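Local coordinates for DUF3809 domain-containing protein (Deinococcus radiodurans, PDB 3NQN), which is of unknown function but binds calcium and belongs to a Bet v 1-like family, with an antiparallel sheet packed against a long C-terminal helix, at residues A30-V35 with E149-G154; R36-L41 with G50-T55; V62-R67 with E87-A92; F111-A116 with R138-V143. All blocks are in the same frame, centred on the assembly; numbering follows the deposited sequence.

Contact 1. Residues A30-V35 with E149-G154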
# COMPACT_ATOMS: atom_id res chain seq x y z
N ALA A 30 16.87 4.48 -18.03
CA ALA A 30 18.01 5.42 -18.16
C ALA A 30 17.62 6.78 -17.60
O ALA A 30 18.23 7.28 -16.67
CB ALA A 30 18.40 5.56 -19.63
N ALA A 31 16.58 7.36 -18.17
CA ALA A 31 16.13 8.71 -17.80
C ALA A 31 15.75 8.83 -16.33
O ALA A 31 16.04 9.84 -15.71
CB ALA A 31 14.93 9.14 -18.69
N LEU A 32 15.08 7.82 -15.78
CA LEU A 32 14.62 7.87 -14.39
C LEU A 32 15.50 7.10 -13.36
O LEU A 32 15.12 6.96 -12.22
CB LEU A 32 13.19 7.37 -14.29
CG LEU A 32 12.17 8.06 -15.20
CD1 LEU A 32 10.81 7.35 -15.09
CD2 LEU A 32 12.04 9.57 -14.87
N ALA A 33 16.68 6.65 -13.78
CA ALA A 33 17.58 5.88 -12.87
C ALA A 33 17.84 6.55 -11.48
O ALA A 33 17.79 5.88 -10.44
CB ALA A 33 18.92 5.57 -13.57
N GLY A 34 18.08 7.86 -11.48
CA GLY A 34 18.40 8.57 -10.24
C GLY A 34 17.28 9.43 -9.69
O GLY A 34 17.49 10.23 -8.79
N VAL A 35 16.08 9.27 -10.22
CA VAL A 35 14.95 10.09 -9.77
C VAL A 35 14.44 9.64 -8.39
O VAL A 35 14.28 8.45 -8.14
CB VAL A 35 13.83 10.08 -10.80
CG1 VAL A 35 12.56 10.70 -10.25
CG2 VAL A 35 14.30 10.84 -12.06
N GLU A 149 17.20 17.60 -10.54
CA GLU A 149 18.28 16.95 -9.83
C GLU A 149 18.33 15.46 -10.19
O GLU A 149 19.38 14.91 -10.54
CB GLU A 149 18.06 17.12 -8.31
CG GLU A 149 19.16 16.50 -7.42
CD GLU A 149 18.87 16.64 -5.94
OE1 GLU A 149 17.69 16.46 -5.52
OE2 GLU A 149 19.83 16.91 -5.18
N GLY A 150 17.15 14.82 -10.16
CA GLY A 150 17.03 13.39 -10.46
C GLY A 150 17.41 13.02 -11.87
O GLY A 150 18.14 12.07 -12.09
N LEU A 151 16.90 13.76 -12.85
CA LEU A 151 17.27 13.49 -14.22
C LEU A 151 18.77 13.72 -14.43
O LEU A 151 19.43 12.93 -15.09
CB LEU A 151 16.45 14.32 -15.22
CG LEU A 151 15.20 13.58 -15.74
CD1 LEU A 151 14.11 13.52 -14.68
CD2 LEU A 151 14.70 14.20 -16.96
N ALA A 152 19.31 14.79 -13.84
CA ALA A 152 20.75 15.08 -13.99
C ALA A 152 21.60 13.94 -13.42
O ALA A 152 22.60 13.56 -14.01
CB ALA A 152 21.11 16.42 -13.34
N ALA A 153 21.15 13.36 -12.30
CA ALA A 153 21.85 12.24 -11.68
C ALA A 153 21.95 11.00 -12.60
O ALA A 153 22.80 10.18 -12.42
CB ALA A 153 21.18 11.86 -10.38
N GLY A 154 21.07 10.90 -13.59
CA GLY A 154 21.12 9.75 -14.51
C GLY A 154 22.14 9.89 -15.65
O GLY A 154 22.40 8.93 -16.36
O HOH W 1 20.78 6.72 -16.51
O HOH W 2 17.98 9.76 -13.68
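Val35 sets CG2 beside the backbone N and opposite the carbonyl carbon (chi1 169°), which brings this methyl to helix 122-153. CG2 touches Leu151 CD1 at 3.8 Å and packs on the Gly150 backbone. Leu151 chi1 is -93°, off the usual staggered value; with this turn CD1 reaches Val35. The two side chains lie side by side and point the same way, and Leu151 CG also comes to 3.8 Å from Ala31 O, ahead of the oxygen. The backbones meet where Gly150 lacks a side chain: its CA is 4.0 Å from Val35 CA, and a CB on Gly150 would collide there. A CA-H...O contact joins Gly150 CA to Gly34 O at 3.6 Å.

The type I turn from Leu32 to Val35 follows the short helix 28-31. In a Bet v 1-like fold, two such short helices after the first strand flank the end of the long helix, and this contact is consistent with that junction. Leu151 continues inward to Phe10 and Leu12 of strand 5-13.

No direct hydrogen bond crosses; water does the bridging. One water gives protons to Ala31 O (2.8 Å) and Gly150 O (2.8 Å) and accepts from Gly34 N (2.9 Å). A second water donates to Ala30 O and, at 2.7 Å, to Gly154 O, linking Ala30 of the short helix to Gly154.

Contact 2. Residues R36-L41 with G50-T55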
# COMPACT_ATOMS: atom_id res chain seq x y z
N ARG A 36 14.22 10.59 -7.50
CA ARG A 36 13.75 10.30 -6.15
C ARG A 36 12.26 10.59 -6.02
O ARG A 36 11.66 11.28 -6.86
CB ARG A 36 14.51 11.16 -5.12
CG ARG A 36 16.01 10.84 -4.95
CD ARG A 36 16.78 12.07 -4.45
NE ARG A 36 16.49 12.37 -3.07
CZ ARG A 36 16.48 13.59 -2.53
NH1 ARG A 36 16.67 14.68 -3.26
NH2 ARG A 36 16.23 13.71 -1.23
N PHE A 37 11.69 10.04 -4.95
CA PHE A 37 10.29 10.25 -4.56
C PHE A 37 9.29 9.54 -5.44
O PHE A 37 8.09 9.78 -5.33
CB PHE A 37 9.98 11.74 -4.41
CG PHE A 37 10.98 12.48 -3.57
CD1 PHE A 37 11.13 12.18 -2.22
CD2 PHE A 37 11.80 13.46 -4.14
CE1 PHE A 37 12.07 12.86 -1.44
CE2 PHE A 37 12.73 14.14 -3.36
CZ PHE A 37 12.87 13.84 -2.01
N LEU A 38 9.79 8.64 -6.28
CA LEU A 38 8.94 7.74 -7.05
C LEU A 38 9.26 6.31 -6.58
O LEU A 38 10.11 5.62 -7.16
CB LEU A 38 9.19 7.88 -8.56
CG LEU A 38 8.80 9.23 -9.20
CD1 LEU A 38 9.04 9.17 -10.71
CD2 LEU A 38 7.34 9.60 -8.88
N ARG A 39 8.55 5.86 -5.55
CA ARG A 39 8.85 4.57 -4.96
C ARG A 39 8.31 3.42 -5.82
O ARG A 39 7.28 3.54 -6.47
CB ARG A 39 8.28 4.48 -3.54
CG ARG A 39 9.00 3.46 -2.64
CD ARG A 39 8.35 3.35 -1.28
NE ARG A 39 7.02 2.72 -1.35
CZ ARG A 39 6.20 2.55 -0.31
NH1 ARG A 39 6.55 2.99 0.90
NH2 ARG A 39 5.02 1.97 -0.49
N GLY A 40 9.03 2.29 -5.81
CA GLY A 40 8.58 1.09 -6.52
C GLY A 40 8.55 1.25 -8.02
O GLY A 40 7.82 0.53 -8.72
N LEU A 41 9.37 2.15 -8.53
CA LEU A 41 9.40 2.43 -9.96
C LEU A 41 9.75 1.17 -10.73
O LEU A 41 10.68 0.44 -10.36
CB LEU A 41 10.43 3.53 -10.23
CG LEU A 41 10.31 4.38 -11.48
CD1 LEU A 41 8.90 4.96 -11.67
CD2 LEU A 41 11.35 5.50 -11.38
N GLY A 50 4.61 3.11 -10.52
CA GLY A 50 5.21 3.31 -9.23
C GLY A 50 4.23 3.96 -8.30
O GLY A 50 3.02 3.85 -8.50
N GLU A 51 4.73 4.66 -7.30
CA GLU A 51 3.85 5.31 -6.33
C GLU A 51 4.51 6.52 -5.70
O GLU A 51 5.73 6.60 -5.62
CB GLU A 51 3.43 4.28 -5.25
CG GLU A 51 4.60 3.65 -4.51
CD GLU A 51 4.26 2.33 -3.80
OE1 GLU A 51 3.16 1.76 -4.01
OE2 GLU A 51 5.13 1.84 -3.07
N LEU A 52 3.70 7.50 -5.34
CA LEU A 52 4.15 8.63 -4.57
C LEU A 52 3.63 8.45 -3.16
O LEU A 52 2.56 7.85 -2.96
CB LEU A 52 3.61 9.95 -5.13
CG LEU A 52 4.08 10.40 -6.52
CD1 LEU A 52 3.62 9.41 -7.56
CD2 LEU A 52 3.55 11.81 -6.83
N LEU A 53 4.36 8.98 -2.19
CA LEU A 53 3.98 8.83 -0.79
C LEU A 53 3.42 10.14 -0.22
O LEU A 53 4.07 11.18 -0.28
CB LEU A 53 5.18 8.38 0.05
CG LEU A 53 5.84 7.04 -0.36
CD1 LEU A 53 6.98 6.70 0.62
CD2 LEU A 53 4.83 5.93 -0.41
N VAL A 54 2.18 10.08 0.24
CA VAL A 54 1.54 11.19 0.93
C VAL A 54 1.54 10.86 2.42
O VAL A 54 0.94 9.86 2.84
CB VAL A 54 0.08 11.38 0.45
CG1 VAL A 54 -0.60 12.52 1.25
CG2 VAL A 54 0.04 11.66 -1.05
N THR A 55 2.20 11.70 3.20
CA THR A 55 2.31 11.49 4.64
C THR A 55 1.26 12.27 5.39
O THR A 55 1.18 13.49 5.28
CB THR A 55 3.71 11.91 5.16
OG1 THR A 55 4.71 11.14 4.50
CG2 THR A 55 3.82 11.69 6.66
O HOH W 3 6.68 10.51 -2.93
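The guanidinium group of Arg39 has Leu53 CD2 over the centre of one face, 3.6 Å above its plane. Glu51 OE2 lies at its edge, in plane. That single oxygen takes two hydrogen bonds of a salt bridge, from Arg39 NE at 2.7 Å and from Arg39 NH2 at 2.6 Å. Both nitrogens come from the same face of the carboxylate, and the two flat groups are turned 63° apart. NE arrives on the anti side, while NH2 sits well above the carboxylate plane. The arginine chain bends at chi3 (69°), which swings its end back over the strand. With an alanine here in place of Glu51, the guanidinium of Arg39 would probably lose its mate and be able to turn off Leu53.

Behind the side chains, Arg39 and Glu51 form an antiparallel hydrogen-bonded pair. Their N and O atoms bond reciprocally. A type II turn from Leu38 to Leu41 then takes the chain round its corner at Gly40. Leu38 CD2 meets Leu52 CD1 at 4.0 Å, and a water joins Phe37 O to Leu53 N.

Strand 47-56 is paired on its other edge with strand 60-73, whose Asp63 touches both Glu51 and Arg39. Phe37 and Val54 pack on helix 122-153.

Contact 3. Residues V62-R67 with E87-A92. With CA (calcium ion), chain C.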
# COMPACT_ATOMS: atom_id res chain seq x y z
N VAL A 62 1.16 7.11 3.05
CA VAL A 62 0.13 6.48 2.24
C VAL A 62 0.57 6.53 0.80
O VAL A 62 0.89 7.60 0.27
CB VAL A 62 -1.23 7.20 2.39
CG1 VAL A 62 -2.32 6.52 1.48
CG2 VAL A 62 -1.68 7.19 3.87
N ASP A 63 0.65 5.37 0.16
CA ASP A 63 1.12 5.28 -1.22
C ASP A 63 -0.01 5.46 -2.23
O ASP A 63 -1.07 4.85 -2.10
CB ASP A 63 1.80 3.93 -1.47
CG ASP A 63 1.01 2.76 -0.88
OD1 ASP A 63 0.89 2.67 0.37
OD2 ASP A 63 0.51 1.93 -1.67
N LEU A 64 0.22 6.35 -3.19
CA LEU A 64 -0.72 6.61 -4.29
C LEU A 64 -0.06 6.12 -5.58
O LEU A 64 0.99 6.65 -6.00
CB LEU A 64 -1.01 8.12 -4.40
CG LEU A 64 -1.97 8.79 -3.40
CD1 LEU A 64 -1.48 8.66 -1.95
CD2 LEU A 64 -2.18 10.28 -3.79
N PRO A 65 -0.67 5.12 -6.23
CA PRO A 65 -0.04 4.59 -7.41
C PRO A 65 -0.21 5.49 -8.64
O PRO A 65 -1.07 6.39 -8.65
CB PRO A 65 -0.75 3.26 -7.61
CG PRO A 65 -2.11 3.48 -7.06
CD PRO A 65 -1.93 4.42 -5.91
N PHE A 66 0.66 5.28 -9.62
CA PHE A 66 0.50 5.85 -10.94
C PHE A 66 0.97 4.81 -11.92
O PHE A 66 1.75 3.90 -11.57
CB PHE A 66 1.32 7.13 -11.13
CG PHE A 66 2.82 6.89 -11.26
CD1 PHE A 66 3.40 6.66 -12.51
CD2 PHE A 66 3.64 6.94 -10.16
CE1 PHE A 66 4.76 6.44 -12.63
CE2 PHE A 66 5.00 6.71 -10.27
CZ PHE A 66 5.55 6.46 -11.52
N ARG A 67 0.49 4.93 -13.15
CA ARG A 67 0.90 4.10 -14.24
C ARG A 67 0.75 4.94 -15.51
O ARG A 67 -0.32 5.55 -15.75
CB ARG A 67 0.04 2.85 -14.31
CG ARG A 67 0.60 1.75 -15.20
CD ARG A 67 -0.19 0.43 -15.02
NE ARG A 67 0.51 -0.71 -15.64
CZ ARG A 67 1.13 -1.69 -14.96
NH1 ARG A 67 1.15 -1.71 -13.63
NH2 ARG A 67 1.73 -2.67 -15.64
N GLU A 87 -11.30 3.75 -5.98
CA GLU A 87 -11.32 3.11 -4.65
C GLU A 87 -10.28 3.72 -3.71
O GLU A 87 -10.43 3.68 -2.48
CB GLU A 87 -11.06 1.61 -4.78
CG GLU A 87 -9.63 1.29 -5.13
CD GLU A 87 -9.50 -0.03 -5.81
OE1 GLU A 87 -10.24 -0.97 -5.45
OE2 GLU A 87 -8.64 -0.12 -6.72
N ARG A 88 -9.20 4.22 -4.28
CA ARG A 88 -8.19 4.88 -3.49
C ARG A 88 -7.54 5.95 -4.30
O ARG A 88 -7.56 5.91 -5.51
CB ARG A 88 -7.15 3.90 -2.96
CG ARG A 88 -6.41 3.12 -4.00
CD ARG A 88 -5.20 2.42 -3.38
NE ARG A 88 -4.50 1.60 -4.36
CZ ARG A 88 -3.23 1.20 -4.25
NH1 ARG A 88 -2.48 1.59 -3.21
NH2 ARG A 88 -2.69 0.46 -5.19
N ALA A 89 -6.98 6.94 -3.61
CA ALA A 89 -6.29 8.06 -4.25
C ALA A 89 -5.16 7.57 -5.14
O ALA A 89 -4.52 6.57 -4.85
CB ALA A 89 -5.77 9.02 -3.21
N TRP A 90 -4.96 8.27 -6.26
CA TRP A 90 -3.95 7.89 -7.22
C TRP A 90 -3.39 9.16 -7.88
O TRP A 90 -3.89 10.25 -7.65
CB TRP A 90 -4.52 6.92 -8.26
CG TRP A 90 -5.74 7.46 -9.06
CD1 TRP A 90 -7.04 7.50 -8.65
CD2 TRP A 90 -5.74 7.91 -10.43
NE1 TRP A 90 -7.85 8.00 -9.65
CE2 TRP A 90 -7.07 8.27 -10.75
CE3 TRP A 90 -4.74 8.10 -11.39
CZ2 TRP A 90 -7.43 8.78 -12.00
CZ3 TRP A 90 -5.09 8.60 -12.64
CH2 TRP A 90 -6.43 8.94 -12.93
N VAL A 91 -2.31 8.99 -8.63
CA VAL A 91 -1.65 10.10 -9.28
C VAL A 91 -1.53 9.84 -10.78
O VAL A 91 -1.31 8.70 -11.21
CB VAL A 91 -0.21 10.30 -8.70
CG1 VAL A 91 0.58 11.36 -9.50
CG2 VAL A 91 -0.28 10.68 -7.22
N ALA A 92 -1.74 10.90 -11.57
CA ALA A 92 -1.51 10.90 -13.02
C ALA A 92 -0.18 11.60 -13.28
O ALA A 92 -0.05 12.79 -12.98
CB ALA A 92 -2.59 11.64 -13.73
CA CA C . -0.73 0.78 0.29
O HOH W 4 -3.83 5.42 -2.33
O HOH W 5 -2.15 2.71 -0.61
O HOH W 6 -1.85 6.90 -13.37
O HOH W 7 -1.18 -0.70 -1.58
O HOH W 8 1.28 -0.35 0.32
O HOH W 9 -0.73 1.31 2.70
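A backbone hydrogen bond from Val91 N to Pro65 O (2.9 Å) joins strand segments 62-67 and 90-92, which run roughly parallel (37° apart) and meet beyond the end of strand 76-81, the strand between them in the sheet order.

Leu64 points to Ala89 and Val91. Its CG lies 3.8 Å from Ala89 CB, and Val91 CG2 comes across it at about a right angle. On the more polar side, Arg88 stretches out straight from CG to NE. Pro65 CG sits over one face of its guanidinium, near the rim and 3.6 Å above the plane. At the edge, Arg88 NH1 makes a weak salt-bridge bond to Asp63 OD2 at 3.4 Å. Arg88 NH1 also donates to a water that binds Asp63 O and the calcium ion. A lysine in place of Arg88 has no flat group to lie on Pro65, and the metal-bound water and Asp63 OD2 would probably be left less firmly held.

Asp63 grips the calcium ion with both oxygens, OD1 at 2.5 Å and OD2 at 2.6 Å. Four waters and Asp63 of the second subunit also bind the ion. The metal thus joins the two chains and probably offsets the repulsion between their carboxylates. Arg88 stands in the second shell: it donates to a metal-bound water and may add some positive charge near Asp63.

Contact 4. Residues F111-A116 with R138-V143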
# COMPACT_ATOMS: atom_id res chain seq x y z
N PHE A 111 1.91 16.58 -12.84
CA PHE A 111 1.37 15.63 -11.89
C PHE A 111 0.02 16.11 -11.43
O PHE A 111 -0.17 17.30 -11.19
CB PHE A 111 2.26 15.52 -10.65
CG PHE A 111 3.63 15.06 -10.93
CD1 PHE A 111 4.63 15.97 -11.29
CD2 PHE A 111 3.96 13.72 -10.79
CE1 PHE A 111 5.91 15.54 -11.52
CE2 PHE A 111 5.24 13.30 -11.02
CZ PHE A 111 6.22 14.21 -11.39
N GLN A 112 -0.92 15.17 -11.32
CA GLN A 112 -2.24 15.47 -10.82
C GLN A 112 -2.63 14.38 -9.82
O GLN A 112 -2.53 13.20 -10.11
CB GLN A 112 -3.25 15.54 -11.99
CG GLN A 112 -4.73 15.69 -11.58
CD GLN A 112 -5.14 17.12 -11.29
OE1 GLN A 112 -4.64 18.06 -11.92
NE2 GLN A 112 -6.08 17.30 -10.37
N ALA A 113 -3.01 14.78 -8.61
CA ALA A 113 -3.46 13.82 -7.60
C ALA A 113 -4.97 13.73 -7.75
O ALA A 113 -5.64 14.74 -7.87
CB ALA A 113 -3.09 14.27 -6.20
N HIS A 114 -5.49 12.50 -7.80
CA HIS A 114 -6.91 12.25 -7.94
C HIS A 114 -7.42 11.64 -6.64
O HIS A 114 -7.08 10.52 -6.31
CB HIS A 114 -7.16 11.30 -9.11
CG HIS A 114 -6.94 11.92 -10.45
ND1 HIS A 114 -7.95 12.53 -11.17
CD2 HIS A 114 -5.83 12.01 -11.22
CE1 HIS A 114 -7.47 12.98 -12.31
NE2 HIS A 114 -6.18 12.68 -12.37
N LEU A 115 -8.22 12.40 -5.90
CA LEU A 115 -8.73 11.95 -4.62
C LEU A 115 -10.02 11.16 -4.74
O LEU A 115 -10.80 11.37 -5.65
CB LEU A 115 -8.93 13.15 -3.68
CG LEU A 115 -7.65 13.94 -3.41
CD1 LEU A 115 -7.91 15.09 -2.39
CD2 LEU A 115 -6.54 13.03 -2.92
N ALA A 116 -10.22 10.24 -3.81
CA ALA A 116 -11.41 9.39 -3.78
C ALA A 116 -12.51 10.06 -2.96
O ALA A 116 -13.68 9.75 -3.13
CB ALA A 116 -11.06 8.01 -3.18
N ARG A 138 1.96 18.87 -1.01
CA ARG A 138 3.37 18.85 -0.65
C ARG A 138 4.09 17.73 -1.34
O ARG A 138 5.25 17.89 -1.74
CB ARG A 138 3.55 18.71 0.86
CG ARG A 138 3.31 19.98 1.64
CD ARG A 138 3.82 19.85 3.08
NE ARG A 138 2.95 19.01 3.91
CZ ARG A 138 1.89 19.45 4.59
NH1 ARG A 138 1.55 20.74 4.54
NH2 ARG A 138 1.16 18.62 5.31
N THR A 139 3.43 16.57 -1.43
CA THR A 139 3.99 15.40 -2.11
C THR A 139 4.25 15.70 -3.59
O THR A 139 5.33 15.38 -4.13
CB THR A 139 3.04 14.20 -2.01
OG1 THR A 139 2.96 13.78 -0.64
CG2 THR A 139 3.53 13.01 -2.90
N LEU A 140 3.27 16.28 -4.25
CA LEU A 140 3.39 16.59 -5.66
C LEU A 140 4.53 17.59 -5.94
O LEU A 140 5.31 17.39 -6.87
CB LEU A 140 2.07 17.13 -6.21
CG LEU A 140 0.88 16.16 -6.25
CD1 LEU A 140 -0.24 16.80 -7.06
CD2 LEU A 140 1.24 14.81 -6.85
N GLU A 141 4.62 18.62 -5.12
CA GLU A 141 5.66 19.63 -5.27
C GLU A 141 7.06 19.07 -4.98
O GLU A 141 8.02 19.38 -5.70
CB GLU A 141 5.38 20.84 -4.36
CG GLU A 141 4.12 21.68 -4.77
CD GLU A 141 4.29 22.41 -6.13
OE1 GLU A 141 5.45 22.55 -6.62
OE2 GLU A 141 3.26 22.85 -6.70
N ARG A 142 7.18 18.22 -3.95
CA ARG A 142 8.48 17.67 -3.60
C ARG A 142 9.04 16.87 -4.80
O ARG A 142 10.20 17.05 -5.20
CB ARG A 142 8.37 16.76 -2.37
CG ARG A 142 9.73 16.31 -1.79
CD ARG A 142 10.33 17.36 -0.90
NE ARG A 142 11.36 16.81 -0.01
CZ ARG A 142 12.67 16.83 -0.25
NH1 ARG A 142 13.16 17.37 -1.38
NH2 ARG A 142 13.51 16.31 0.65
N VAL A 143 8.21 16.01 -5.38
CA VAL A 143 8.67 15.19 -6.50
C VAL A 143 8.97 16.07 -7.72
O VAL A 143 10.00 15.90 -8.37
CB VAL A 143 7.68 14.04 -6.86
CG1 VAL A 143 6.33 14.58 -7.29
CG2 VAL A 143 8.28 13.14 -7.94
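No polar bond joins Phe111 and Ala113 to Leu140 and Val143; the shortest sound one within the segments is the helix bond from Arg142 N to Arg138 O, 3.0 Å. The side chains that meet are all apolar. Leu140 divides its two methyls between the strand residues. CD1 goes to Ala113, 3.9 Å from its CB and 3.8 Å from the backbone Ala113 N. CD2 meets Phe111 CB at 4.0 Å.

The Phe111 side chain leaves the strand toward the helix, and with CG opposite the carbonyl carbon (chi1 -61°) one ring face meets Val143. Val143 comes from the opposite direction and sets CG1 over the ring centre. This is a CH-pi contact, 4.1 Å from CG1 to the centroid of the Phe111 ring; with two deposited conformers of Val143 the detail is less certain.

Glu141 on the same turn, directed away from the strand, is a calcium ligand in a structure of this protein, though none is bound here. Helix and strand axes run nearly antiparallel (158°), the helix-on-sheet packing expected of a Bet v 1-like fold. Leu140 also reaches Ala6 of strand 5-13 and Leu52 of strand 47-56, and neighbouring Thr139 OG1 bonds to Leu53 O.

How the contacts relate
Contacts 2, 3 and 4 follow one another along the chain, and all three fall between the two segments of contact 1. Their centres lie about 10 Å apart for contacts 2 and 3 and for 2 and 4, and about 9 Å for 3 and 4. They share one antiparallel sheet: strands 47-56 and 60-73 are neighbours in it, as are 90-99 and 104-114. Helix 122-153 serves both contact 4 and contact 1, whose centres are about 20 Å apart. Contact 1 meets contact 2 through the Glu149-Arg36 salt bridge. Contacts 3 and 4 both touch the second subunit, so the loops and strand ends beside this core form part of the subunit interface.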